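Local atomic coordinates of chloride intracellular channel exc-4 (Caenorhabditis elegans, PDB entry 2YV9), a protein that may insert into membranes to form chloride channels and is required to regulate the lumen size of the growing excretory canal. Residues D213-L226 and I271-A285. Residues are numbered along the deposited sequence; the frame is centred on the assembly and turned at random.
Sequences DIPHNFTHLWAYIL and IPEKVLSDIRVKGLA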
loop_
_atom_site.group_PDB
_atom_site.type_symbol
_atom_site.label_atom_id
_atom_site.label_comp_id
_atom_site.label_asym_id
_atom_site.label_seq_id
_atom_site.Cartn_x
_atom_site.Cartn_y
_atom_site.Cartn_z
ATOM N N ASP A 213 22.082 -20.154 -7.474
ATOM C CA ASP A 213 21.712 -19.299 -8.599
ATOM C C ASP A 213 20.398 -19.850 -9.160
ATOM O O ASP A 213 19.958 -20.970 -8.827
ATOM C CB ASP A 213 22.783 -19.354 -9.687
ATOM C CG ASP A 213 22.799 -18.114 -10.584
ATOM O OD1 ASP A 213 21.965 -17.205 -10.429
ATOM O OD2 ASP A 213 23.725 -18.037 -11.418
ATOM N N ILE A 214 19.771 -19.027 -9.988
ATOM C CA ILE A 214 18.528 -19.416 -10.648
ATOM C C ILE A 214 18.998 -20.491 -11.639
ATOM O O ILE A 214 19.963 -20.251 -12.347
ATOM C CB ILE A 214 17.889 -18.201 -11.351
ATOM C CG1 ILE A 214 17.296 -17.191 -10.358
ATOM C CG2 ILE A 214 16.815 -18.664 -12.377
ATOM C CD1 ILE A 214 16.872 -15.926 -10.993
ATOM N N PRO A 215 18.399 -21.711 -11.623
ATOM C CA PRO A 215 19.019 -22.786 -12.402
ATOM C C PRO A 215 19.321 -22.444 -13.853
ATOM O O PRO A 215 18.468 -21.874 -14.553
ATOM C CB PRO A 215 18.023 -23.923 -12.276
ATOM C CG PRO A 215 17.369 -23.700 -10.909
ATOM C CD PRO A 215 17.286 -22.201 -10.794
ATOM N N HIS A 216 20.515 -22.797 -14.314
ATOM C CA HIS A 216 21.019 -22.384 -15.635
ATOM C C HIS A 216 20.331 -23.082 -16.825
ATOM O O HIS A 216 20.436 -22.648 -17.974
ATOM C CB HIS A 216 22.541 -22.620 -15.644
ATOM C CG HIS A 216 23.276 -21.688 -14.745
ATOM N ND1 HIS A 216 24.654 -21.625 -14.690
ATOM C CD2 HIS A 216 22.820 -20.775 -13.846
ATOM C CE1 HIS A 216 25.012 -20.698 -13.823
ATOM N NE2 HIS A 216 23.927 -20.162 -13.298
ATOM N N ASN A 217 19.618 -24.155 -16.548
ATOM C CA ASN A 217 18.911 -24.892 -17.606
ATOM C C ASN A 217 17.568 -24.254 -17.977
ATOM O O ASN A 217 16.940 -24.652 -18.957
ATOM C CB ASN A 217 18.742 -26.359 -17.214
ATOM C CG ASN A 217 17.788 -26.560 -16.062
ATOM O OD1 ASN A 217 17.964 -25.995 -15.003
ATOM N ND2 ASN A 217 16.779 -27.395 -16.264
ATOM N N PHE A 218 17.111 -23.266 -17.198
ATOM C CA PHE A 218 15.858 -22.573 -17.467
ATOM C C PHE A 218 16.097 -21.438 -18.484
ATOM O O PHE A 218 16.107 -20.231 -18.165
ATOM C CB PHE A 218 15.278 -22.007 -16.180
ATOM C CG PHE A 218 14.937 -23.039 -15.146
ATOM C CD1 PHE A 218 14.762 -24.392 -15.465
ATOM C CD2 PHE A 218 14.776 -22.647 -13.824
ATOM C CE1 PHE A 218 14.462 -25.313 -14.474
ATOM C CE2 PHE A 218 14.430 -23.538 -12.847
ATOM C CZ PHE A 218 14.284 -24.875 -13.145
ATOM N N THR A 219 16.291 -21.809 -19.749
ATOM C CA THR A 219 16.746 -20.860 -20.756
ATOM C C THR A 219 15.767 -19.728 -21.076
ATOM O O THR A 219 16.178 -18.587 -21.332
ATOM C CB THR A 219 17.016 -21.593 -22.083
ATOM O OG1 THR A 219 17.677 -22.824 -21.798
ATOM C CG2 THR A 219 17.834 -20.751 -23.028
ATOM N N HIS A 220 14.468 -20.056 -21.125
ATOM C CA HIS A 220 13.431 -19.057 -21.420
ATOM C C HIS A 220 13.334 -18.046 -20.280
ATOM O O HIS A 220 13.183 -16.858 -20.510
ATOM C CB HIS A 220 12.084 -19.699 -21.678
ATOM C CG HIS A 220 11.997 -20.320 -23.043
ATOM N ND1 HIS A 220 12.559 -21.546 -23.317
ATOM C CD2 HIS A 220 11.581 -19.814 -24.225
ATOM C CE1 HIS A 220 12.406 -21.807 -24.608
ATOM N NE2 HIS A 220 11.840 -20.760 -25.183
ATOM N N LEU A 221 13.439 -18.560 -19.048
ATOM C CA LEU A 221 13.417 -17.678 -17.869
ATOM C C LEU A 221 14.620 -16.765 -17.918
ATOM O O LEU A 221 14.504 -15.573 -17.604
ATOM C CB LEU A 221 13.432 -18.498 -16.611
ATOM C CG LEU A 221 13.453 -17.750 -15.275
ATOM C CD1 LEU A 221 12.217 -16.973 -15.147
ATOM C CD2 LEU A 221 13.629 -18.732 -14.132
ATOM N N TRP A 222 15.792 -17.337 -18.219
ATOM C CA TRP A 222 17.022 -16.524 -18.245
ATOM C C TRP A 222 16.923 -15.517 -19.363
ATOM O O TRP A 222 17.401 -14.377 -19.263
ATOM C CB TRP A 222 18.262 -17.400 -18.355
ATOM C CG TRP A 222 18.792 -17.823 -17.009
ATOM C CD1 TRP A 222 18.748 -19.044 -16.450
ATOM C CD2 TRP A 222 19.483 -16.980 -16.095
ATOM N NE1 TRP A 222 19.390 -19.030 -15.226
ATOM C CE2 TRP A 222 19.828 -17.745 -14.996
ATOM C CE3 TRP A 222 19.828 -15.633 -16.110
ATOM C CZ2 TRP A 222 20.490 -17.185 -13.893
ATOM C CZ3 TRP A 222 20.481 -15.088 -15.038
ATOM C CH2 TRP A 222 20.816 -15.843 -13.970
ATOM N N ALA A 223 16.284 -15.899 -20.476
ATOM C CA ALA A 223 16.045 -14.931 -21.525
ATOM C C ALA A 223 15.152 -13.731 -21.096
ATOM O O ALA A 223 15.352 -12.585 -21.492
ATOM C CB ALA A 223 15.430 -15.588 -22.755
ATOM N N TYR A 224 14.177 -14.019 -20.257
ATOM C CA TYR A 224 13.291 -13.012 -19.703
ATOM C C TYR A 224 14.079 -12.122 -18.706
ATOM O O TYR A 224 13.919 -10.892 -18.678
ATOM C CB TYR A 224 12.118 -13.722 -19.034
ATOM C CG TYR A 224 11.128 -12.859 -18.322
ATOM C CD1 TYR A 224 10.078 -12.228 -19.002
ATOM C CD2 TYR A 224 11.198 -12.681 -16.925
ATOM C CE1 TYR A 224 9.219 -11.435 -18.365
ATOM C CE2 TYR A 224 10.279 -11.863 -16.275
ATOM C CZ TYR A 224 9.271 -11.302 -16.976
ATOM O OH TYR A 224 8.359 -10.506 -16.364
ATOM N N ILE A 225 14.982 -12.722 -17.939
ATOM C CA ILE A 225 15.840 -11.900 -17.055
ATOM C C ILE A 225 16.736 -10.992 -17.932
ATOM O O ILE A 225 16.923 -9.791 -17.679
ATOM C CB ILE A 225 16.652 -12.800 -16.122
ATOM C CG1 ILE A 225 15.692 -13.493 -15.124
ATOM C CG2 ILE A 225 17.752 -11.972 -15.384
ATOM C CD1 ILE A 225 16.271 -14.692 -14.407
ATOM N N LEU A 226 17.305 -11.554 -18.986
ATOM C CA LEU A 226 18.040 -10.730 -19.956
ATOM C C LEU A 226 17.188 -9.595 -20.516
ATOM O O LEU A 226 17.646 -8.473 -20.581
ATOM C CB LEU A 226 18.584 -11.602 -21.074
ATOM C CG LEU A 226 19.417 -10.893 -22.149
ATOM C CD1 LEU A 226 20.524 -9.953 -21.631
ATOM C CD2 LEU A 226 20.001 -11.979 -23.136
ATOM N N ILE A 271 24.282 -12.249 -17.220
ATOM C CA ILE A 271 23.779 -13.564 -17.477
ATOM C C ILE A 271 24.933 -14.581 -17.498
ATOM O O ILE A 271 25.996 -14.303 -18.065
ATOM C CB ILE A 271 23.119 -13.587 -18.885
ATOM C CG1 ILE A 271 22.043 -12.484 -18.982
ATOM C CG2 ILE A 271 22.556 -14.987 -19.176
ATOM C CD1 ILE A 271 20.938 -12.570 -17.916
ATOM N N PRO A 272 24.747 -15.759 -16.879
ATOM C CA PRO A 272 25.831 -16.740 -16.993
ATOM C C PRO A 272 26.205 -17.060 -18.455
ATOM O O PRO A 272 25.354 -17.037 -19.374
ATOM C CB PRO A 272 25.274 -17.981 -16.295
ATOM C CG PRO A 272 24.275 -17.426 -15.331
ATOM C CD PRO A 272 23.641 -16.263 -16.045
ATOM N N GLU A 273 27.473 -17.439 -18.624
ATOM C CA GLU A 273 28.039 -17.577 -19.961
ATOM C C GLU A 273 27.340 -18.616 -20.833
ATOM O O GLU A 273 27.042 -18.360 -22.014
ATOM C CB GLU A 273 29.529 -17.952 -19.854
ATOM C CG GLU A 273 30.237 -18.183 -21.190
ATOM C CD GLU A 273 31.739 -18.209 -21.004
ATOM O OE1 GLU A 273 32.257 -19.312 -20.720
ATOM O OE2 GLU A 273 32.354 -17.117 -21.051
ATOM N N LYS A 274 27.195 -19.819 -20.279
ATOM C CA LYS A 274 26.627 -20.954 -21.034
ATOM C C LYS A 274 25.164 -20.682 -21.288
ATOM O O LYS A 274 24.612 -21.087 -22.312
ATOM C CB LYS A 274 26.784 -22.249 -20.251
ATOM C CG LYS A 274 26.270 -23.513 -20.967
ATOM C CD LYS A 274 26.758 -23.626 -22.413
ATOM C CE LYS A 274 26.432 -24.987 -23.001
ATOM N NZ LYS A 274 27.049 -25.107 -24.351
ATOM N N VAL A 275 24.535 -19.965 -20.373
ATOM C CA VAL A 275 23.105 -19.600 -20.530
ATOM C C VAL A 275 22.937 -18.593 -21.662
ATOM O O VAL A 275 22.003 -18.670 -22.450
ATOM C CB VAL A 275 22.535 -19.016 -19.244
ATOM C CG1 VAL A 275 21.095 -18.471 -19.470
ATOM C CG2 VAL A 275 22.577 -20.046 -18.117
ATOM N N LEU A 276 23.861 -17.646 -21.777
ATOM C CA LEU A 276 23.783 -16.650 -22.833
ATOM C C LEU A 276 23.958 -17.328 -24.198
ATOM O O LEU A 276 23.239 -17.032 -25.141
ATOM C CB LEU A 276 24.805 -15.532 -22.597
ATOM C CG LEU A 276 24.637 -14.251 -23.430
ATOM C CD1 LEU A 276 23.199 -13.762 -23.489
ATOM C CD2 LEU A 276 25.557 -13.137 -22.921
ATOM N N SER A 277 24.858 -18.305 -24.241
ATOM C CA SER A 277 25.052 -19.098 -25.451
ATOM C C SER A 277 23.775 -19.852 -25.796
ATOM O O SER A 277 23.345 -19.801 -26.957
ATOM C CB SER A 277 26.220 -20.057 -25.284
ATOM O OG SER A 277 27.434 -19.331 -25.117
ATOM N N ASP A 278 23.173 -20.525 -24.801
ATOM C CA ASP A 278 21.922 -21.274 -24.975
ATOM C C ASP A 278 20.841 -20.340 -25.524
ATOM O O ASP A 278 20.078 -20.714 -26.433
ATOM C CB ASP A 278 21.446 -21.911 -23.656
ATOM C CG ASP A 278 22.344 -23.060 -23.179
ATOM O OD1 ASP A 278 23.195 -23.545 -23.957
ATOM O OD2 ASP A 278 22.197 -23.488 -22.013
ATOM N N ILE A 279 20.780 -19.119 -24.987
ATOM C CA ILE A 279 19.799 -18.125 -25.475
ATOM C C ILE A 279 20.030 -17.768 -26.938
ATOM O O ILE A 279 19.073 -17.701 -27.727
ATOM C CB ILE A 279 19.847 -16.841 -24.622
ATOM C CG1 ILE A 279 19.175 -17.101 -23.279
ATOM C CG2 ILE A 279 19.185 -15.621 -25.315
ATOM C CD1 ILE A 279 19.581 -16.142 -22.301
ATOM N N ARG A 280 21.289 -17.503 -27.284
ATOM C CA ARG A 280 21.690 -17.187 -28.656
ATOM C C ARG A 280 21.395 -18.350 -29.608
ATOM O O ARG A 280 20.923 -18.123 -30.726
ATOM C CB ARG A 280 23.182 -16.823 -28.724
ATOM C CG ARG A 280 23.541 -15.504 -28.033
ATOM C CD ARG A 280 25.005 -15.081 -28.264
ATOM N NE ARG A 280 25.989 -15.951 -27.603
ATOM C CZ ARG A 280 26.577 -17.022 -28.148
ATOM N NH1 ARG A 280 26.297 -17.421 -29.390
ATOM N NH2 ARG A 280 27.456 -17.715 -27.432
ATOM N N VAL A 281 21.619 -19.589 -29.161
ATOM C CA VAL A 281 21.445 -20.743 -30.054
ATOM C C VAL A 281 19.982 -21.154 -30.227
ATOM O O VAL A 281 19.681 -22.080 -30.991
ATOM C CB VAL A 281 22.288 -21.976 -29.622
ATOM C CG1 VAL A 281 23.723 -21.557 -29.312
ATOM C CG2 VAL A 281 21.647 -22.717 -28.460
ATOM N N LYS A 282 19.078 -20.483 -29.512
ATOM C CA LYS A 282 17.646 -20.659 -29.727
ATOM C C LYS A 282 16.984 -19.382 -30.260
ATOM O O LYS A 282 15.776 -19.347 -30.475
ATOM C CB LYS A 282 16.992 -21.112 -28.428
ATOM C CG LYS A 282 17.606 -22.374 -27.853
ATOM C CD LYS A 282 16.913 -22.788 -26.561
ATOM C CE LYS A 282 17.683 -23.887 -25.821
ATOM N NZ LYS A 282 16.949 -24.408 -24.629
ATOM N N GLY A 283 17.773 -18.345 -30.486
ATOM C CA GLY A 283 17.242 -17.058 -30.927
ATOM C C GLY A 283 16.269 -16.442 -29.938
ATOM O O GLY A 283 15.248 -15.883 -30.325
ATOM N N LEU A 284 16.597 -16.519 -28.654
ATOM C CA LEU A 284 15.732 -15.959 -27.597
ATOM C C LEU A 284 16.088 -14.542 -27.175
ATOM O O LEU A 284 15.574 -14.039 -26.163
ATOM C CB LEU A 284 15.795 -16.881 -26.380
ATOM C CG LEU A 284 15.250 -18.301 -26.562
ATOM C CD1 LEU A 284 15.150 -19.031 -25.247
ATOM C CD2 LEU A 284 13.869 -18.294 -27.244
ATOM N N ALA A 285 16.968 -13.875 -27.907
ATOM C CA ALA A 285 17.361 -12.517 -27.535
ATOM C C ALA A 285 17.290 -11.566 -28.721
ATOM O O ALA A 285 17.493 -11.980 -29.855
ATOM C CB ALA A 285 18.763 -12.522 -26.916
HETATM O O HOH W 1 20.085 -22.498 -20.721
HETATM O O HOH W 2 23.427 -23.466 -19.347
#
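Pro272, at the N-cap of helix 273-280, fills the corner between two aromatic rings of the 213-226 segment. Its CD lies over the six-membered ring of Trp222, 3.6 Å from the centroid, while its CG makes a second CH-pi contact over one face of His216, nearer the rim than the centre. Val275 continues the row: CG1, anti to the backbone N (chi1 173°), presses on Trp222 CB at a tight 3.2 Å, and CG2 rests against His216 CB. At the indole edge Ile271 CD1 comes to CE3 at 3.7 Å, while its CG1 lies against Leu226 CD1; Leu226 CD2 meets Leu276 CD1. The indole itself is fixed from within its own segment, NE1 donating to Ile214 O (3.2 Å) from above the carbonyl plane. With an alanine at Trp222, Pro272 CD and Ile271 CD1 would probably face a gap and Ile214 O would lose the indole donor. His216 is steadied by a nearly straight bond from NE2 to Asp213 OD2 (2.8 Å, 175°), and Asp213 is also salt-bridged to Arg203 of helix 190-210. Farther along, Leu284, just past the Schellman turn at Gly283, sets CD1 over the centre of the His220 ring (3.8 Å), its CB against Ala223 CB. Helices 219-226 and 273-280 cross at -97°, packing the chain's last helix against the rest of the helical C-terminal domain of this GST-like fold. Polar links are few: a water bridges His216 O, Thr219 OG1 and Asp278 OD2, and Lys282 NZ bonds weakly to Thr219 OG1. Apolar and CH-pi packing therefore probably carries most of the attachment.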